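Local coordinates for protein gamma-hexachlorocyclohexane dehydrochlorinase (Novosphingobium barchaimii LL02, PDB 5KVB) that probably catalyses two successive dehydrochlorinations of the pollutant lindane (gamma-hexachlorocyclohexane), giving a tetrachlorocyclohexadiene by way of gamma-pentachlorocyclohexene, at residues I29-R34 / V70-W75; I98-C103 / A117-S122; D22-Q27 / W131-L136. All coordinates share one frame; numbering follows the deposited sequence.

Contact 1. Residues I29-R34 / V70-W75; sequences IGVDKR and VVWPRW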
# COMPACT_ATOMS: atom_id res chain seq x y z
N ILE A 29 10.21 -5.82 -4.70
CA ILE A 29 10.48 -5.53 -6.12
C ILE A 29 11.52 -6.50 -6.69
O ILE A 29 11.36 -7.02 -7.80
CB ILE A 29 10.95 -4.06 -6.30
CG1 ILE A 29 9.82 -3.08 -5.93
CG2 ILE A 29 11.40 -3.78 -7.73
CD1 ILE A 29 10.32 -1.67 -5.63
N GLY A 30 12.56 -6.79 -5.92
CA GLY A 30 13.61 -7.70 -6.39
C GLY A 30 13.07 -9.10 -6.64
O GLY A 30 13.40 -9.72 -7.65
N VAL A 31 12.22 -9.59 -5.75
CA VAL A 31 11.65 -10.93 -5.93
C VAL A 31 10.63 -10.96 -7.10
O VAL A 31 10.58 -11.93 -7.87
CB VAL A 31 10.99 -11.44 -4.63
CG1 VAL A 31 10.17 -12.70 -4.87
CG2 VAL A 31 12.05 -11.70 -3.57
N ASP A 32 9.85 -9.90 -7.25
CA ASP A 32 8.81 -9.85 -8.28
C ASP A 32 9.36 -9.64 -9.69
O ASP A 32 8.88 -10.26 -10.65
CB ASP A 32 7.81 -8.73 -7.99
CG ASP A 32 6.89 -9.05 -6.83
OD1 ASP A 32 6.78 -10.23 -6.44
OD2 ASP A 32 6.26 -8.10 -6.30
N LYS A 33 10.32 -8.73 -9.81
CA LYS A 33 10.89 -8.35 -11.11
C LYS A 33 12.07 -9.26 -11.45
O LYS A 33 12.66 -9.15 -12.52
CB LYS A 33 11.32 -6.87 -11.11
CG LYS A 33 10.21 -5.84 -11.35
CD LYS A 33 9.05 -5.95 -10.36
CE LYS A 33 8.08 -4.78 -10.51
NZ LYS A 33 6.82 -5.05 -9.76
N ARG A 34 12.40 -10.15 -10.51
CA ARG A 34 13.55 -11.06 -10.65
C ARG A 34 14.82 -10.25 -10.97
O ARG A 34 15.55 -10.56 -11.92
CB ARG A 34 13.25 -12.15 -11.70
CG ARG A 34 11.95 -12.89 -11.38
CD ARG A 34 11.78 -14.20 -12.14
NE ARG A 34 10.58 -14.90 -11.67
CZ ARG A 34 10.16 -16.08 -12.12
NH1 ARG A 34 10.83 -16.71 -13.07
NH2 ARG A 34 9.06 -16.61 -11.62
N VAL A 70 13.90 -22.59 -5.25
CA VAL A 70 12.65 -23.00 -4.61
C VAL A 70 11.46 -22.19 -5.11
O VAL A 70 10.46 -22.76 -5.53
CB VAL A 70 12.73 -22.89 -3.07
CG1 VAL A 70 11.44 -23.37 -2.43
CG2 VAL A 70 13.92 -23.67 -2.53
N VAL A 71 11.55 -20.86 -5.08
CA VAL A 71 10.37 -20.04 -5.35
C VAL A 71 10.09 -19.83 -6.83
O VAL A 71 9.02 -20.22 -7.31
CB VAL A 71 10.48 -18.68 -4.65
CG1 VAL A 71 9.24 -17.85 -4.94
CG2 VAL A 71 10.66 -18.87 -3.15
N TRP A 72 11.01 -19.21 -7.56
CA TRP A 72 10.75 -18.85 -8.96
C TRP A 72 10.37 -20.04 -9.85
O TRP A 72 9.48 -19.91 -10.68
CB TRP A 72 11.95 -18.08 -9.57
CG TRP A 72 12.14 -16.66 -8.99
CD1 TRP A 72 11.22 -15.92 -8.32
CD2 TRP A 72 13.33 -15.85 -9.07
NE1 TRP A 72 11.75 -14.70 -7.96
CE2 TRP A 72 13.05 -14.63 -8.41
CE3 TRP A 72 14.60 -16.03 -9.62
CZ2 TRP A 72 13.98 -13.60 -8.29
CZ3 TRP A 72 15.53 -15.00 -9.50
CH2 TRP A 72 15.22 -13.81 -8.84
N PRO A 73 11.01 -21.22 -9.68
CA PRO A 73 10.56 -22.33 -10.55
C PRO A 73 9.11 -22.76 -10.31
O PRO A 73 8.52 -23.38 -11.20
CB PRO A 73 11.51 -23.47 -10.19
CG PRO A 73 12.71 -22.82 -9.63
CD PRO A 73 12.22 -21.59 -8.91
N ARG A 74 8.54 -22.44 -9.15
CA ARG A 74 7.17 -22.83 -8.85
C ARG A 74 6.13 -21.92 -9.49
O ARG A 74 4.96 -22.27 -9.54
CB ARG A 74 6.92 -22.86 -7.34
CG ARG A 74 7.64 -23.93 -6.56
CD ARG A 74 7.44 -23.66 -5.07
NE ARG A 74 7.98 -24.71 -4.22
CZ ARG A 74 8.01 -24.64 -2.89
NH1 ARG A 74 7.55 -23.56 -2.27
NH2 ARG A 74 8.51 -25.65 -2.18
N TRP A 75 6.56 -20.74 -9.96
CA TRP A 75 5.62 -19.73 -10.46
C TRP A 75 5.96 -19.22 -11.86
O TRP A 75 7.14 -18.98 -12.19
CB TRP A 75 5.59 -18.52 -9.50
CG TRP A 75 5.20 -18.81 -8.07
CD1 TRP A 75 6.02 -19.23 -7.07
CD2 TRP A 75 3.89 -18.67 -7.49
NE1 TRP A 75 5.31 -19.37 -5.90
CE2 TRP A 75 4.00 -19.04 -6.13
CE3 TRP A 75 2.64 -18.28 -7.98
CZ2 TRP A 75 2.91 -19.02 -5.26
CZ3 TRP A 75 1.56 -18.27 -7.12
CH2 TRP A 75 1.70 -18.64 -5.77
O HOH W 1 9.68 -19.62 -13.35
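The guanidinium of R34 lies flat on one face of the W72 indole, the two planes inclined by only 17° and their centres 4.2 Å apart. The cation-pi contact is off-centre; R34 CD is better placed, 3.9 Å from the centroid of the W72 five-membered ring and over its face, as a CH-pi contact. With CG, CD and NE of R34 extended, the side chain runs along the indole in the direction opposite to the W72 side chain, bringing R34 CZ over W72 CB. At the edge of the guanidinium, in its plane, NH2 of R34 donates to W75 O at 3.1 Å, although this donor stands 46° above the carbonyl plane. NH1 of R34 donates to a water that in turn donates to W72 O. At the indole edge, W72 NE1 bonds to V31 O at 3.0 Å, on a lone pair but bent, with 136° at the hydrogen. D32, beside V31 in helix 10-33, is probably an active-site residue and bonds H80. R34 thus joins the end of this helix to the chain following helix 59-71, its positive charge probably eased by the indole face and by W75 O, with W72 O reached through the water.

Contact 2. Residues I98-C103 / A117-S122; sequences IGDVLC and AAVYTS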
# COMPACT_ATOMS: atom_id res chain seq x y z
N ILE A 98 7.01 -4.86 10.88
CA ILE A 98 5.92 -5.76 10.52
C ILE A 98 5.22 -5.15 9.31
O ILE A 98 5.08 -3.93 9.22
CB ILE A 98 4.91 -5.97 11.69
CG1 ILE A 98 4.28 -4.65 12.14
CG2 ILE A 98 5.60 -6.70 12.86
CD1 ILE A 98 3.24 -4.79 13.25
N GLY A 99 4.78 -6.00 8.38
CA GLY A 99 4.16 -5.54 7.15
C GLY A 99 3.15 -6.55 6.65
O GLY A 99 3.32 -7.76 6.87
N ASP A 100 2.11 -6.06 5.99
CA ASP A 100 1.07 -6.92 5.44
C ASP A 100 1.19 -6.95 3.94
O ASP A 100 1.20 -5.90 3.29
CB ASP A 100 -0.32 -6.43 5.87
CG ASP A 100 -0.47 -6.43 7.38
OD1 ASP A 100 -0.16 -7.46 7.99
OD2 ASP A 100 -0.86 -5.39 7.95
N VAL A 101 1.31 -8.15 3.38
CA VAL A 101 1.58 -8.31 1.96
C VAL A 101 0.48 -9.10 1.26
O VAL A 101 0.06 -10.16 1.74
CB VAL A 101 2.95 -9.00 1.73
CG1 VAL A 101 3.27 -9.16 0.24
CG2 VAL A 101 4.07 -8.23 2.45
N LEU A 102 -0.01 -8.56 0.14
CA LEU A 102 -1.00 -9.24 -0.70
C LEU A 102 -0.29 -9.71 -1.96
O LEU A 102 0.30 -8.91 -2.68
CB LEU A 102 -2.17 -8.31 -1.04
CG LEU A 102 -3.21 -8.85 -2.03
CD1 LEU A 102 -3.92 -10.08 -1.48
CD2 LEU A 102 -4.20 -7.73 -2.39
N CYS A 103 -0.32 -11.02 -2.22
CA CYS A 103 0.35 -11.56 -3.39
C CYS A 103 -0.64 -12.21 -4.34
O CYS A 103 -1.51 -12.98 -3.91
CB CYS A 103 1.43 -12.58 -2.97
SG CYS A 103 2.23 -13.46 -4.37
N ALA A 117 -2.32 -14.00 1.35
CA ALA A 117 -2.21 -12.93 2.33
C ALA A 117 -1.13 -13.33 3.32
O ALA A 117 -1.25 -14.35 4.00
CB ALA A 117 -3.55 -12.70 3.05
N ALA A 118 -0.07 -12.52 3.42
CA ALA A 118 1.07 -12.85 4.27
C ALA A 118 1.42 -11.73 5.23
O ALA A 118 1.10 -10.55 4.97
CB ALA A 118 2.28 -13.19 3.41
N VAL A 119 2.06 -12.10 6.33
CA VAL A 119 2.66 -11.14 7.23
C VAL A 119 4.17 -11.31 7.18
O VAL A 119 4.68 -12.42 7.34
CB VAL A 119 2.14 -11.31 8.67
CG1 VAL A 119 2.99 -10.51 9.65
CG2 VAL A 119 0.67 -10.90 8.74
N TYR A 120 4.87 -10.21 6.92
CA TYR A 120 6.34 -10.19 6.92
C TYR A 120 6.85 -9.56 8.20
O TYR A 120 6.51 -8.40 8.51
CB TYR A 120 6.89 -9.40 5.72
CG TYR A 120 6.83 -10.08 4.36
CD1 TYR A 120 5.99 -11.16 4.12
CD2 TYR A 120 7.61 -9.61 3.31
CE1 TYR A 120 5.94 -11.77 2.85
CE2 TYR A 120 7.58 -10.21 2.05
CZ TYR A 120 6.74 -11.28 1.84
OH TYR A 120 6.69 -11.86 0.59
N THR A 121 7.65 -10.30 8.96
CA THR A 121 8.24 -9.84 10.21
C THR A 121 9.75 -9.69 9.99
O THR A 121 10.43 -10.67 9.65
CB THR A 121 7.95 -10.82 11.36
OG1 THR A 121 6.54 -11.04 11.46
CG2 THR A 121 8.42 -10.26 12.67
N SER A 122 10.26 -8.47 10.12
CA SER A 122 11.62 -8.16 9.68
C SER A 122 12.47 -7.53 10.80
O SER A 122 11.93 -7.00 11.75
CB SER A 122 11.57 -7.24 8.46
OG SER A 122 10.80 -6.08 8.71
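I98 enters this antiparallel beta hairpin, formed by strands 94-107 and 113-127 of the SnoaL-like (NTF2-clan) sheet, opposite T121 in a non-hydrogen-bonded pair; its CA-H points at Y120 O. G99 and Y120 follow as a hydrogen-bonded pair, asymmetric in quality: Y120 N to G99 O is fairly straight, whereas G99 N to Y120 O, 3.0 Å long, bends to 137°. D100 and V119 project side by side from the face they share with I98, and OD1 of D100 comes within 3.6 Å of V119 CG2. That carboxylate is engaged further out, OD1 by a salt bridge to K33 of a neighbouring subunit and OD2 by a hydrogen bond from N84 ND2. V101 turns to the other face, beside H80, the probable proton acceptor. Its torsion sets CG2 anti to the carbonyl carbon, from where V101 CG2 reaches over the centre of the Y120 ring, 3.7 Å from the centroid and 6° off the normal. Replacing Y120 by an alanine would probably leave this methyl without its aromatic cover and open a gap beside H80. L102 faces A117 in a non-hydrogen-bonded pair, just beyond the two 2.9 Å bonds, A118 N to V101 O and the nearly linear V101 N to A118 O (176°).

Contact 3. Residues D22-Q27 / W131-L136; sequences DLYSDQ and WKFSKL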
# COMPACT_ATOMS: atom_id res chain seq x y z
N ASP A 22 12.88 1.76 2.07
CA ASP A 22 13.47 1.41 0.78
C ASP A 22 14.01 -0.04 0.75
O ASP A 22 13.82 -0.75 -0.25
CB ASP A 22 14.60 2.39 0.39
CG ASP A 22 14.09 3.78 -0.01
OD1 ASP A 22 12.89 3.96 -0.25
OD2 ASP A 22 14.95 4.68 -0.11
N LEU A 23 14.67 -0.49 1.82
CA LEU A 23 15.15 -1.88 1.88
C LEU A 23 13.99 -2.85 1.69
O LEU A 23 14.08 -3.83 0.92
CB LEU A 23 15.84 -2.18 3.22
CG LEU A 23 17.18 -1.48 3.46
CD1 LEU A 23 17.57 -1.63 4.93
CD2 LEU A 23 18.28 -2.08 2.57
N TYR A 24 12.90 -2.58 2.40
CA TYR A 24 11.76 -3.47 2.40
C TYR A 24 11.07 -3.50 1.03
O TYR A 24 10.76 -4.58 0.51
CB TYR A 24 10.80 -3.06 3.50
CG TYR A 24 9.62 -3.98 3.69
CD1 TYR A 24 9.71 -5.14 4.45
CD2 TYR A 24 8.41 -3.69 3.09
CE1 TYR A 24 8.61 -5.97 4.63
CE2 TYR A 24 7.31 -4.51 3.26
CZ TYR A 24 7.41 -5.63 4.03
OH TYR A 24 6.31 -6.43 4.18
N SER A 25 10.83 -2.34 0.43
CA SER A 25 10.27 -2.35 -0.91
C SER A 25 11.22 -3.02 -1.91
O SER A 25 10.75 -3.71 -2.82
CB SER A 25 9.93 -0.92 -1.35
OG SER A 25 8.77 -0.48 -0.66
N ASP A 26 12.53 -2.85 -1.73
CA ASP A 26 13.52 -3.48 -2.61
C ASP A 26 13.45 -5.02 -2.53
O ASP A 26 13.66 -5.69 -3.54
CB ASP A 26 14.95 -3.01 -2.28
CG ASP A 26 15.28 -1.64 -2.86
OD1 ASP A 26 14.49 -1.13 -3.70
OD2 ASP A 26 16.34 -1.08 -2.50
N GLN A 27 13.11 -5.56 -1.36
CA GLN A 27 12.91 -7.00 -1.25
C GLN A 27 11.76 -7.45 -2.15
O GLN A 27 11.89 -8.40 -2.93
CB GLN A 27 12.64 -7.41 0.21
CG GLN A 27 12.77 -8.93 0.50
CD GLN A 27 11.55 -9.76 0.11
OE1 GLN A 27 10.47 -9.23 -0.09
NE2 GLN A 27 11.74 -11.08 0.01
N TRP A 131 22.27 0.88 7.06
CA TRP A 131 21.18 -0.07 7.36
C TRP A 131 21.06 -1.18 6.32
O TRP A 131 21.05 -0.90 5.12
CB TRP A 131 19.82 0.65 7.44
CG TRP A 131 19.66 1.58 8.61
CD1 TRP A 131 19.82 2.94 8.60
CD2 TRP A 131 19.29 1.23 9.95
NE1 TRP A 131 19.59 3.46 9.85
CE2 TRP A 131 19.27 2.43 10.71
CE3 TRP A 131 19.01 0.03 10.60
CZ2 TRP A 131 18.93 2.45 12.07
CZ3 TRP A 131 18.68 0.05 11.96
CH2 TRP A 131 18.64 1.26 12.67
N LYS A 132 20.92 -2.43 6.78
CA LYS A 132 20.51 -3.55 5.92
C LYS A 132 19.64 -4.52 6.72
O LYS A 132 19.59 -4.45 7.96
CB LYS A 132 21.73 -4.31 5.33
CG LYS A 132 22.52 -3.51 4.27
CD LYS A 132 23.53 -4.38 3.51
CE LYS A 132 24.36 -3.52 2.55
NZ LYS A 132 25.17 -4.35 1.62
N PHE A 133 18.94 -5.40 6.01
CA PHE A 133 18.22 -6.52 6.66
C PHE A 133 19.14 -7.39 7.49
O PHE A 133 20.23 -7.76 7.02
CB PHE A 133 17.59 -7.46 5.64
CG PHE A 133 16.20 -7.10 5.16
CD1 PHE A 133 15.07 -7.61 5.79
CD2 PHE A 133 16.04 -6.35 4.00
CE1 PHE A 133 13.79 -7.35 5.29
CE2 PHE A 133 14.77 -6.07 3.51
CZ PHE A 133 13.64 -6.57 4.15
N SER A 134 18.69 -7.74 8.69
CA SER A 134 19.32 -8.82 9.46
C SER A 134 18.41 -10.04 9.56
O SER A 134 18.90 -11.15 9.75
CB SER A 134 19.72 -8.35 10.86
OG SER A 134 18.63 -7.75 11.54
N LYS A 135 17.09 -9.85 9.47
CA LYS A 135 16.13 -10.96 9.50
C LYS A 135 14.89 -10.69 8.64
O LYS A 135 14.40 -9.56 8.61
CB LYS A 135 15.63 -11.24 10.93
CG LYS A 135 16.67 -11.57 11.97
CD LYS A 135 15.99 -12.00 13.28
CE LYS A 135 17.03 -12.15 14.39
NZ LYS A 135 16.43 -12.67 15.65
N LEU A 136 14.36 -11.74 8.01
CA LEU A 136 13.03 -11.70 7.42
C LEU A 136 12.35 -13.03 7.66
O LEU A 136 12.94 -14.09 7.42
CB LEU A 136 13.07 -11.38 5.92
CG LEU A 136 11.72 -11.39 5.18
CD1 LEU A 136 10.71 -10.37 5.75
CD2 LEU A 136 11.92 -11.14 3.69
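L23 reaches from helix 10-33 onto the backbone of strand 130-145, and its side chain can be followed outward. L23 CB lies 4.0 Å from F133 CE2. Beyond it, chi1 of -69° puts CG anti to the carbonyl carbon, and the branch carries L23 CD1 to the strand, where it meets K132 CA at 3.6 Å and W131 O at the same distance, with W131 CB a little farther off. L23 CD2 lies 3.9 Å from W131 O, so both methyls approach the same peptide oxygen from one side. F133 answers in the reverse direction: F133 CE2 comes within 3.5 Å of L23 O, which lies at the ring edge in the ring plane, while CZ touches Y24 CA and the CB of Q27. One turn along from L23, the Q27 chain bends at chi2, -80°, so that its amide turns toward L136, whose CD2 packs against Q27 NE2 at 3.7 Å. The Q27 side chain is about 6 Å from that of H80, the probable proton acceptor. The axes of helical segment 22-27 and strand 131-133 approach to 9.0 Å, inclined by 36°. S134 and K135 form a classic beta bulge facing E123, where the chain turns a corner; F133 before it and L136 after it both reach the helix. Helix 10-33 thus packs on the sheet of the SnoaL-like (NTF2-clan) fold, Y24 continuing the seam onto Y120 of strand 113-127 and V101 of strand 94-107.

From the N terminus, helix 10-33 supplies the first segments of contacts 3 and 1 in succession, 22-27 leading on to 29-34 after a single residue. Contact 1 closes first, tying the C-terminal end of that helix to the end of helix 59-71 and the turn after it. Contact 2 then opens and closes in series with contact 1, joining neighbouring strands 94-107 and 113-127 of the sheet, whose next strand, 130-145, takes part in contact 3. Contact 3 closes last, fixing the long helix to the sheet over a loop in which the other two are nested; none cross. Contacts 2 and 3 touch directly, Y24 OH lying 3.3 Å from V101 CG2, whereas contacts 1 and 2 do not, their nearest atoms being about 5 Å apart.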